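Local coordinates for protein pectate lyase 47 (PDB 1VBL) that probably cleaves pectate by calcium-dependent beta-elimination, as a thermostable secreted member of the polysaccharide lyase 1 family, at residues V158-I163 / D203-T208; I243-F248 / L274-Y279. All coordinates share one frame; numbering follows the deposited sequence.

Contact 1: V158-I163 / D203-T208; sequences VIIRNI and DHNTFT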
ATOM      1  N   VAL A 158      12.118   2.897 -10.202  1.00 13.47           N
ATOM      2  CA  VAL A 158      12.441   2.137  -9.004  1.00 12.70           C
ATOM      3  C   VAL A 158      11.764   0.771  -9.019  1.00 12.77           C
ATOM      4  O   VAL A 158      10.592   0.650  -9.373  1.00 12.71           O
ATOM      5  CB  VAL A 158      11.997   2.903  -7.735  1.00 14.18           C
ATOM      6  CG1 VAL A 158      12.278   2.074  -6.486  1.00 11.80           C
ATOM      7  CG2 VAL A 158      12.724   4.235  -7.665  1.00 15.11           C
ATOM      8  N   ILE A 159      12.519  -0.251  -8.637  1.00 11.63           N
ATOM      9  CA  ILE A 159      12.013  -1.616  -8.592  1.00 11.68           C
ATOM     10  C   ILE A 159      12.176  -2.190  -7.182  1.00 11.73           C
ATOM     11  O   ILE A 159      13.259  -2.137  -6.607  1.00 12.11           O
ATOM     12  CB  ILE A 159      12.788  -2.534  -9.566  1.00 11.96           C
ATOM     13  CG1 ILE A 159      12.558  -2.095 -11.012  1.00 11.73           C
ATOM     14  CG2 ILE A 159      12.349  -3.982  -9.373  1.00 10.30           C
ATOM     15  CD1 ILE A 159      13.271  -2.977 -12.042  1.00 11.36           C
ATOM     16  N   ILE A 160      11.095  -2.734  -6.630  1.00 12.65           N
ATOM     17  CA  ILE A 160      11.133  -3.341  -5.300  1.00 12.09           C
ATOM     18  C   ILE A 160      10.555  -4.744  -5.438  1.00 11.74           C
ATOM     19  O   ILE A 160       9.397  -4.906  -5.830  1.00 11.16           O
ATOM     20  CB  ILE A 160      10.269  -2.565  -4.289  1.00 13.19           C
ATOM     21  CG1 ILE A 160      10.644  -1.079  -4.302  1.00 16.09           C
ATOM     22  CG2 ILE A 160      10.447  -3.172  -2.892  1.00 11.23           C
ATOM     23  CD1 ILE A 160      12.072  -0.789  -3.906  1.00 20.14           C
ATOM     24  N   ARG A 161      11.349  -5.761  -5.117  1.00 10.96           N
ATOM     25  CA  ARG A 161      10.875  -7.132  -5.261  1.00 10.75           C
ATOM     26  C   ARG A 161      11.391  -8.114  -4.217  1.00 11.44           C
ATOM     27  O   ARG A 161      12.432  -7.902  -3.592  1.00 11.32           O
ATOM     28  CB  ARG A 161      11.273  -7.691  -6.633  1.00 10.69           C
ATOM     29  CG  ARG A 161      10.919  -6.827  -7.836  1.00 11.40           C
ATOM     30  CD  ARG A 161      11.454  -7.460  -9.117  1.00 12.53           C
ATOM     31  NE  ARG A 161      10.684  -8.631  -9.535  1.00 13.64           N
ATOM     32  CZ  ARG A 161      11.079  -9.493 -10.471  1.00 16.11           C
ATOM     33  NH1 ARG A 161      12.247  -9.326 -11.083  1.00 13.99           N
ATOM     34  NH2 ARG A 161      10.295 -10.508 -10.817  1.00 12.26           N
ATOM     35  N   ASN A 162      10.638  -9.197  -4.061  1.00 12.74           N
ATOM     36  CA  ASN A 162      10.975 -10.307  -3.179  1.00 11.31           C
ATOM     37  C   ASN A 162      11.212 -10.011  -1.703  1.00 12.43           C
ATOM     38  O   ASN A 162      12.071 -10.631  -1.072  1.00 11.44           O
ATOM     39  CB  ASN A 162      12.188 -11.032  -3.761  1.00 14.13           C
ATOM     40  CG  ASN A 162      12.276 -12.472  -3.309  1.00 13.01           C
ATOM     41  OD1 ASN A 162      11.267 -13.174  -3.247  1.00 14.51           O
ATOM     42  ND2 ASN A 162      13.483 -12.926  -3.006  1.00 14.03           N
ATOM     43  N   ILE A 163      10.440  -9.087  -1.140  1.00 11.07           N
ATOM     44  CA  ILE A 163      10.596  -8.752   0.267  1.00 10.90           C
ATOM     45  C   ILE A 163       9.275  -8.876   1.023  1.00 11.73           C
ATOM     46  O   ILE A 163       8.211  -8.580   0.485  1.00  9.51           O
ATOM     47  CB  ILE A 163      11.128  -7.309   0.434  1.00 12.41           C
ATOM     48  CG1 ILE A 163      12.544  -7.210  -0.139  1.00 12.93           C
ATOM     49  CG2 ILE A 163      11.101  -6.900   1.899  1.00 10.89           C
ATOM     50  CD1 ILE A 163      13.049  -5.786  -0.272  1.00 15.02           C
ATOM     51  N   ASP A 203       6.891  -5.720  -7.203  1.00 10.74           N
ATOM     52  CA  ASP A 203       6.581  -7.087  -7.612  1.00 11.59           C
ATOM     53  C   ASP A 203       7.058  -8.194  -6.669  1.00 10.73           C
ATOM     54  O   ASP A 203       8.148  -8.124  -6.108  1.00  9.73           O
ATOM     55  CB  ASP A 203       7.185  -7.283  -9.012  1.00 11.25           C
ATOM     56  CG  ASP A 203       7.032  -8.693  -9.537  1.00 12.71           C
ATOM     57  OD1 ASP A 203       5.980  -8.997 -10.135  1.00 12.04           O
ATOM     58  OD2 ASP A 203       7.971  -9.494  -9.350  1.00 13.70           O
ATOM     59  N   HIS A 204       6.228  -9.224  -6.514  1.00 10.44           N
ATOM     60  CA  HIS A 204       6.544 -10.365  -5.659  1.00 10.71           C
ATOM     61  C   HIS A 204       6.988 -10.023  -4.242  1.00 10.81           C
ATOM     62  O   HIS A 204       7.995 -10.533  -3.751  1.00 10.86           O
ATOM     63  CB  HIS A 204       7.599 -11.268  -6.319  1.00 10.04           C
ATOM     64  CG  HIS A 204       7.035 -12.199  -7.350  1.00 11.23           C
ATOM     65  ND1 HIS A 204       6.982 -11.885  -8.692  1.00 13.08           N
ATOM     66  CD2 HIS A 204       6.486 -13.432  -7.231  1.00 12.51           C
ATOM     67  CE1 HIS A 204       6.425 -12.884  -9.354  1.00 12.07           C
ATOM     68  NE2 HIS A 204       6.115 -13.836  -8.491  1.00 12.36           N
ATOM     69  N   ASN A 205       6.228  -9.156  -3.587  1.00 10.21           N
ATOM     70  CA  ASN A 205       6.510  -8.790  -2.211  1.00  9.59           C
ATOM     71  C   ASN A 205       5.319  -9.286  -1.412  1.00 11.07           C
ATOM     72  O   ASN A 205       4.281  -9.639  -1.975  1.00  8.44           O
ATOM     73  CB  ASN A 205       6.628  -7.272  -2.058  1.00  8.89           C
ATOM     74  CG  ASN A 205       7.784  -6.696  -2.848  1.00 11.29           C
ATOM     75  OD1 ASN A 205       8.955  -6.943  -2.538  1.00 10.59           O
ATOM     76  ND2 ASN A 205       7.465  -5.922  -3.879  1.00  9.08           N
ATOM     77  N   THR A 206       5.477  -9.340  -0.099  1.00 10.53           N
ATOM     78  CA  THR A 206       4.392  -9.759   0.765  1.00 11.08           C
ATOM     79  C   THR A 206       4.211  -8.647   1.787  1.00 11.64           C
ATOM     80  O   THR A 206       5.183  -8.140   2.343  1.00 13.21           O
ATOM     81  CB  THR A 206       4.705 -11.099   1.464  1.00 12.33           C
ATOM     82  OG1 THR A 206       4.694 -12.151   0.489  1.00 12.81           O
ATOM     83  CG2 THR A 206       3.664 -11.402   2.534  1.00 12.57           C
ATOM     84  N   PHE A 207       2.965  -8.242   1.994  1.00 11.96           N
ATOM     85  CA  PHE A 207       2.652  -7.176   2.939  1.00 10.98           C
ATOM     86  C   PHE A 207       1.728  -7.747   4.000  1.00  9.77           C
ATOM     87  O   PHE A 207       0.698  -8.330   3.675  1.00 11.48           O
ATOM     88  CB  PHE A 207       1.960  -6.025   2.209  1.00 11.14           C
ATOM     89  CG  PHE A 207       2.814  -5.369   1.160  1.00 11.23           C
ATOM     90  CD1 PHE A 207       3.607  -4.268   1.477  1.00 11.20           C
ATOM     91  CD2 PHE A 207       2.839  -5.861  -0.143  1.00 10.05           C
ATOM     92  CE1 PHE A 207       4.413  -3.665   0.513  1.00 11.85           C
ATOM     93  CE2 PHE A 207       3.641  -5.267  -1.117  1.00 10.17           C
ATOM     94  CZ  PHE A 207       4.429  -4.167  -0.789  1.00  9.39           C
ATOM     95  N   THR A 208       2.101  -7.583   5.267  1.00  9.32           N
ATOM     96  CA  THR A 208       1.292  -8.101   6.366  1.00 10.75           C
ATOM     97  C   THR A 208       1.558  -7.319   7.642  1.00 11.26           C
ATOM     98  O   THR A 208       2.637  -6.757   7.808  1.00 11.50           O
ATOM     99  CB  THR A 208       1.625  -9.583   6.655  1.00 10.32           C
ATOM    100  OG1 THR A 208       0.833 -10.047   7.757  1.00 11.44           O
ATOM    101  CG2 THR A 208       3.105  -9.744   7.011  1.00 14.34           C
TER

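Contact 2: I243-F248 / L274-Y279; sequences ISYNVF and LHHNYY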
ATOM      1  N   ILE A 243       1.935  -2.863 -10.076  1.00 10.20           N
ATOM      2  CA  ILE A 243       1.896  -3.610  -8.819  1.00  9.39           C
ATOM      3  C   ILE A 243       1.483  -5.026  -9.201  1.00 10.08           C
ATOM      4  O   ILE A 243       0.317  -5.279  -9.520  1.00 10.93           O
ATOM      5  CB  ILE A 243       0.850  -2.992  -7.867  1.00 10.50           C
ATOM      6  CG1 ILE A 243       1.240  -1.543  -7.553  1.00  9.08           C
ATOM      7  CG2 ILE A 243       0.730  -3.823  -6.596  1.00 10.57           C
ATOM      8  CD1 ILE A 243       0.206  -0.793  -6.745  1.00 13.76           C
ATOM      9  N   SER A 244       2.436  -5.952  -9.158  1.00  8.84           N
ATOM     10  CA  SER A 244       2.148  -7.313  -9.581  1.00  8.67           C
ATOM     11  C   SER A 244       2.661  -8.442  -8.701  1.00  8.90           C
ATOM     12  O   SER A 244       3.714  -8.341  -8.075  1.00  8.49           O
ATOM     13  CB  SER A 244       2.697  -7.513 -10.989  1.00 11.38           C
ATOM     14  OG  SER A 244       4.084  -7.222 -11.022  1.00 10.44           O
ATOM     15  N   TYR A 245       1.899  -9.531  -8.680  1.00  8.19           N
ATOM     16  CA  TYR A 245       2.267 -10.717  -7.923  1.00  9.76           C
ATOM     17  C   TYR A 245       2.676 -10.481  -6.472  1.00 10.09           C
ATOM     18  O   TYR A 245       3.611 -11.110  -5.977  1.00  9.74           O
ATOM     19  CB  TYR A 245       3.382 -11.448  -8.662  1.00 10.07           C
ATOM     20  CG  TYR A 245       2.906 -12.128  -9.926  1.00 11.48           C
ATOM     21  CD1 TYR A 245       2.281 -13.370  -9.870  1.00 12.58           C
ATOM     22  CD2 TYR A 245       3.063 -11.524 -11.172  1.00 12.92           C
ATOM     23  CE1 TYR A 245       1.825 -13.999 -11.026  1.00 14.72           C
ATOM     24  CE2 TYR A 245       2.608 -12.146 -12.341  1.00 15.71           C
ATOM     25  CZ  TYR A 245       1.991 -13.384 -12.254  1.00 15.31           C
ATOM     26  OH  TYR A 245       1.535 -14.020 -13.387  1.00 18.91           O
ATOM     27  N   ASN A 246       1.967  -9.582  -5.796  1.00  9.34           N
ATOM     28  CA  ASN A 246       2.241  -9.291  -4.391  1.00  8.24           C
ATOM     29  C   ASN A 246       1.154  -9.920  -3.539  1.00  9.37           C
ATOM     30  O   ASN A 246       0.056 -10.208  -4.016  1.00  9.87           O
ATOM     31  CB  ASN A 246       2.220  -7.781  -4.125  1.00  9.15           C
ATOM     32  CG  ASN A 246       3.287  -7.040  -4.888  1.00  8.43           C
ATOM     33  OD1 ASN A 246       4.476  -7.132  -4.567  1.00  9.29           O
ATOM     34  ND2 ASN A 246       2.873  -6.299  -5.910  1.00  8.00           N
ATOM     35  N   VAL A 247       1.468 -10.141  -2.271  1.00  9.03           N
ATOM     36  CA  VAL A 247       0.492 -10.670  -1.339  1.00 10.85           C
ATOM     37  C   VAL A 247       0.209  -9.531  -0.363  1.00 10.57           C
ATOM     38  O   VAL A 247       1.137  -8.896   0.132  1.00 11.73           O
ATOM     39  CB  VAL A 247       1.036 -11.874  -0.531  1.00 10.39           C
ATOM     40  CG1 VAL A 247       0.079 -12.196   0.617  1.00 10.56           C
ATOM     41  CG2 VAL A 247       1.182 -13.096  -1.432  1.00 10.99           C
ATOM     42  N   PHE A 248      -1.069  -9.253  -0.132  1.00 11.28           N
ATOM     43  CA  PHE A 248      -1.486  -8.228   0.816  1.00 10.49           C
ATOM     44  C   PHE A 248      -2.408  -8.975   1.767  1.00 10.80           C
ATOM     45  O   PHE A 248      -3.486  -9.418   1.377  1.00 10.42           O
ATOM     46  CB  PHE A 248      -2.263  -7.103   0.125  1.00 11.07           C
ATOM     47  CG  PHE A 248      -1.470  -6.364  -0.907  1.00 11.02           C
ATOM     48  CD1 PHE A 248      -1.508  -6.755  -2.242  1.00  9.91           C
ATOM     49  CD2 PHE A 248      -0.674  -5.281  -0.545  1.00 10.76           C
ATOM     50  CE1 PHE A 248      -0.760  -6.074  -3.208  1.00 11.13           C
ATOM     51  CE2 PHE A 248       0.076  -4.595  -1.499  1.00 11.52           C
ATOM     52  CZ  PHE A 248       0.034  -4.992  -2.833  1.00 11.21           C
ATOM     53  N   LEU A 274      -2.550  -3.101 -11.530  1.00  8.04           N
ATOM     54  CA  LEU A 274      -2.425  -4.050 -10.434  1.00  8.28           C
ATOM     55  C   LEU A 274      -2.912  -5.389 -10.953  1.00  9.18           C
ATOM     56  O   LEU A 274      -4.082  -5.533 -11.321  1.00  9.49           O
ATOM     57  CB  LEU A 274      -3.286  -3.638  -9.240  1.00  9.99           C
ATOM     58  CG  LEU A 274      -3.057  -2.248  -8.646  1.00  9.54           C
ATOM     59  CD1 LEU A 274      -3.933  -1.241  -9.372  1.00 10.35           C
ATOM     60  CD2 LEU A 274      -3.399  -2.264  -7.156  1.00 10.94           C
ATOM     61  N   HIS A 275      -2.022  -6.369 -10.999  1.00  8.47           N
ATOM     62  CA  HIS A 275      -2.426  -7.673 -11.481  1.00  9.22           C
ATOM     63  C   HIS A 275      -1.759  -8.826 -10.752  1.00  9.02           C
ATOM     64  O   HIS A 275      -0.639  -8.707 -10.243  1.00  7.89           O
ATOM     65  CB  HIS A 275      -2.205  -7.767 -13.004  1.00  7.61           C
ATOM     66  CG  HIS A 275      -0.767  -7.794 -13.431  1.00  9.63           C
ATOM     67  ND1 HIS A 275      -0.021  -8.952 -13.459  1.00 11.19           N
ATOM     68  CD2 HIS A 275       0.044  -6.814 -13.896  1.00  9.11           C
ATOM     69  CE1 HIS A 275       1.186  -8.687 -13.925  1.00 11.81           C
ATOM     70  NE2 HIS A 275       1.252  -7.395 -14.199  1.00 12.29           N
ATOM     71  N   HIS A 276      -2.488  -9.934 -10.682  1.00  9.77           N
ATOM     72  CA  HIS A 276      -2.026 -11.150 -10.027  1.00 10.75           C
ATOM     73  C   HIS A 276      -1.625 -10.978  -8.571  1.00 10.93           C
ATOM     74  O   HIS A 276      -0.738 -11.675  -8.074  1.00  8.62           O
ATOM     75  CB  HIS A 276      -0.874 -11.766 -10.817  1.00 11.46           C
ATOM     76  CG  HIS A 276      -1.279 -12.256 -12.171  1.00 13.01           C
ATOM     77  ND1 HIS A 276      -1.202 -11.471 -13.302  1.00 11.91           N
ATOM     78  CD2 HIS A 276      -1.811 -13.435 -12.568  1.00 13.88           C
ATOM     79  CE1 HIS A 276      -1.667 -12.146 -14.337  1.00 11.77           C
ATOM     80  NE2 HIS A 276      -2.043 -13.342 -13.919  1.00 11.90           N
ATOM     81  N   ASN A 277      -2.282 -10.051  -7.885  1.00 10.02           N
ATOM     82  CA  ASN A 277      -1.988  -9.833  -6.482  1.00 10.39           C
ATOM     83  C   ASN A 277      -2.946 -10.697  -5.682  1.00  9.95           C
ATOM     84  O   ASN A 277      -4.062 -10.982  -6.119  1.00  9.72           O
ATOM     85  CB  ASN A 277      -2.156  -8.355  -6.114  1.00  8.62           C
ATOM     86  CG  ASN A 277      -1.146  -7.471  -6.819  1.00 10.29           C
ATOM     87  OD1 ASN A 277       0.056  -7.547  -6.556  1.00 10.60           O
ATOM     88  ND2 ASN A 277      -1.627  -6.635  -7.730  1.00  8.75           N
ATOM     89  N   TYR A 278      -2.490 -11.116  -4.513  1.00  9.81           N
ATOM     90  CA  TYR A 278      -3.271 -11.963  -3.629  1.00 10.12           C
ATOM     91  C   TYR A 278      -3.703 -11.131  -2.420  1.00 10.16           C
ATOM     92  O   TYR A 278      -2.876 -10.798  -1.569  1.00 10.47           O
ATOM     93  CB  TYR A 278      -2.390 -13.135  -3.188  1.00  9.06           C
ATOM     94  CG  TYR A 278      -3.065 -14.286  -2.468  1.00 10.57           C
ATOM     95  CD1 TYR A 278      -2.339 -15.437  -2.166  1.00 10.83           C
ATOM     96  CD2 TYR A 278      -4.406 -14.230  -2.073  1.00  9.25           C
ATOM     97  CE1 TYR A 278      -2.917 -16.506  -1.494  1.00 12.42           C
ATOM     98  CE2 TYR A 278      -5.002 -15.305  -1.392  1.00 11.07           C
ATOM     99  CZ  TYR A 278      -4.241 -16.439  -1.107  1.00 12.28           C
ATOM    100  OH  TYR A 278      -4.787 -17.514  -0.442  1.00 12.99           O
ATOM    101  N   TYR A 279      -4.985 -10.771  -2.366  1.00  8.95           N
ATOM    102  CA  TYR A 279      -5.516 -10.008  -1.240  1.00 11.07           C
ATOM    103  C   TYR A 279      -6.212 -11.021  -0.343  1.00 11.06           C
ATOM    104  O   TYR A 279      -7.204 -11.634  -0.740  1.00 12.75           O
ATOM    105  CB  TYR A 279      -6.523  -8.949  -1.704  1.00 10.68           C
ATOM    106  CG  TYR A 279      -5.925  -7.896  -2.606  1.00 11.05           C
ATOM    107  CD1 TYR A 279      -5.857  -8.091  -3.984  1.00 10.61           C
ATOM    108  CD2 TYR A 279      -5.400  -6.714  -2.079  1.00 10.26           C
ATOM    109  CE1 TYR A 279      -5.286  -7.141  -4.818  1.00  9.54           C
ATOM    110  CE2 TYR A 279      -4.819  -5.754  -2.907  1.00 10.45           C
ATOM    111  CZ  TYR A 279      -4.768  -5.976  -4.277  1.00 11.03           C
ATOM    112  OH  TYR A 279      -4.213  -5.036  -5.113  1.00 10.46           O
TER

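Contact 1: V158-I163 / D203-T208
R161 and D203 meet through different first torsions: CG of R161 stands anti to the carbonyl carbon (chi1 -51°), while CG of D203 stands anti to the backbone N (chi1 176°). The two side chains then run alongside each other, and the R161 chain, bent at chi3, presents its guanidinium side-on. NE and NH2 both bind D203 OD2, each at 2.9 Å; OD2 lies at the guanidinium edge, whereas the nitrogens approach from outside the carboxylate plane, the two planes being 54° apart. H204 ND1 adds a bond of 2.7 Å to D203 OD2, which lies in the imidazole plane. R161 NH1 forms a second salt bridge, with E6. A leucine in place of R161 would probably leave D203 OD2 with H204 as its remaining partner here and remove the arginine's salt bridge to E6. Next to this cluster along the chain, the N205 amide spans the turn: ND2 reaches I160 O at 2.9 Å from above the carbonyl plane, and OD1 accepts I163 N at 3.0 Å. I160 O also takes D203 N, and T206 N binds I163 O at 2.9 Å past the turn. N162 and H204, both with positive phi, bend successive coils of the parallel beta-helix alike. Three donors on buried OD2 would favour a charged carboxylate, while the amide gives I160 O a second donor and I163 N an acceptor at the bend.

Contact 2: I243-F248 / L274-Y279
The Y245 ring carries H276 CB over the centre of one face, a CH-pi contact of 3.5 Å to the ring centroid, and its OH lies in turn over the centre of the H276 imidazole. These two rings are nearly parallel, 7° apart, but displaced, with little of one over the other. At the edge of the H276 ring, in its plane, sits H275 ND1, joined to H276 ND1 by a hydrogen bond of 2.8 Å. H275 offers a face to S244 CB, 3.7 Å from its centroid, and an edge to Y245 CE2; its CG, held between backbone N and carbonyl carbon (chi1 69°), brings the ring there, and its NE2 binds D12. On the interior side, F248 and Y279 lie nearly parallel but displaced, touching through CD1 of F248 and CE2 of Y279 at 3.5 Å with little overlap, while N277 CB meets the edge of the F248 ring. The N246 and N277 amides are nearly coplanar, 7° apart. N277 OD1 accepts N246 N at 2.9 Å and N246 ND2 at 3.1 Å from opposite faces of its plane, and N277 ND2 donates to I243 O at 3.0 Å, an oxygen shared with H275 N. N246 OD1 accepts N205 N from the preceding coil. Y278 N bonds N246 O at 2.7 Å as the parallel strands resume. This is a rung of the asparagine ladder characteristic of pectate lyase beta-helices: hydrogen-bonded amides of successive coils, which carry no charge, supply donors and acceptors to one another and to the turn backbone, with aromatic rings on both flanks.

Both contacts are buried and join neighbouring coils of one right-handed parallel beta-helix at the same turn. They share a sheet, strands 200-208 and 239-251 lying next to each other, so the asparagines N205, N246 and N277 follow in series, as do the rings of F207, F248 and Y279. F207 N to V247 O and S244 OG to D203 OD1, both probable hydrogen bonds at 2.7 Å, tie contact 1 to contact 2. Their outward chemistry differs: an arginine–carboxylate–histidine cluster in contact 1, near L415 of the C-terminal tail, gives way to an aromatic cluster in contact 2, where helix 402-409 covers Y245, H276 and Y278.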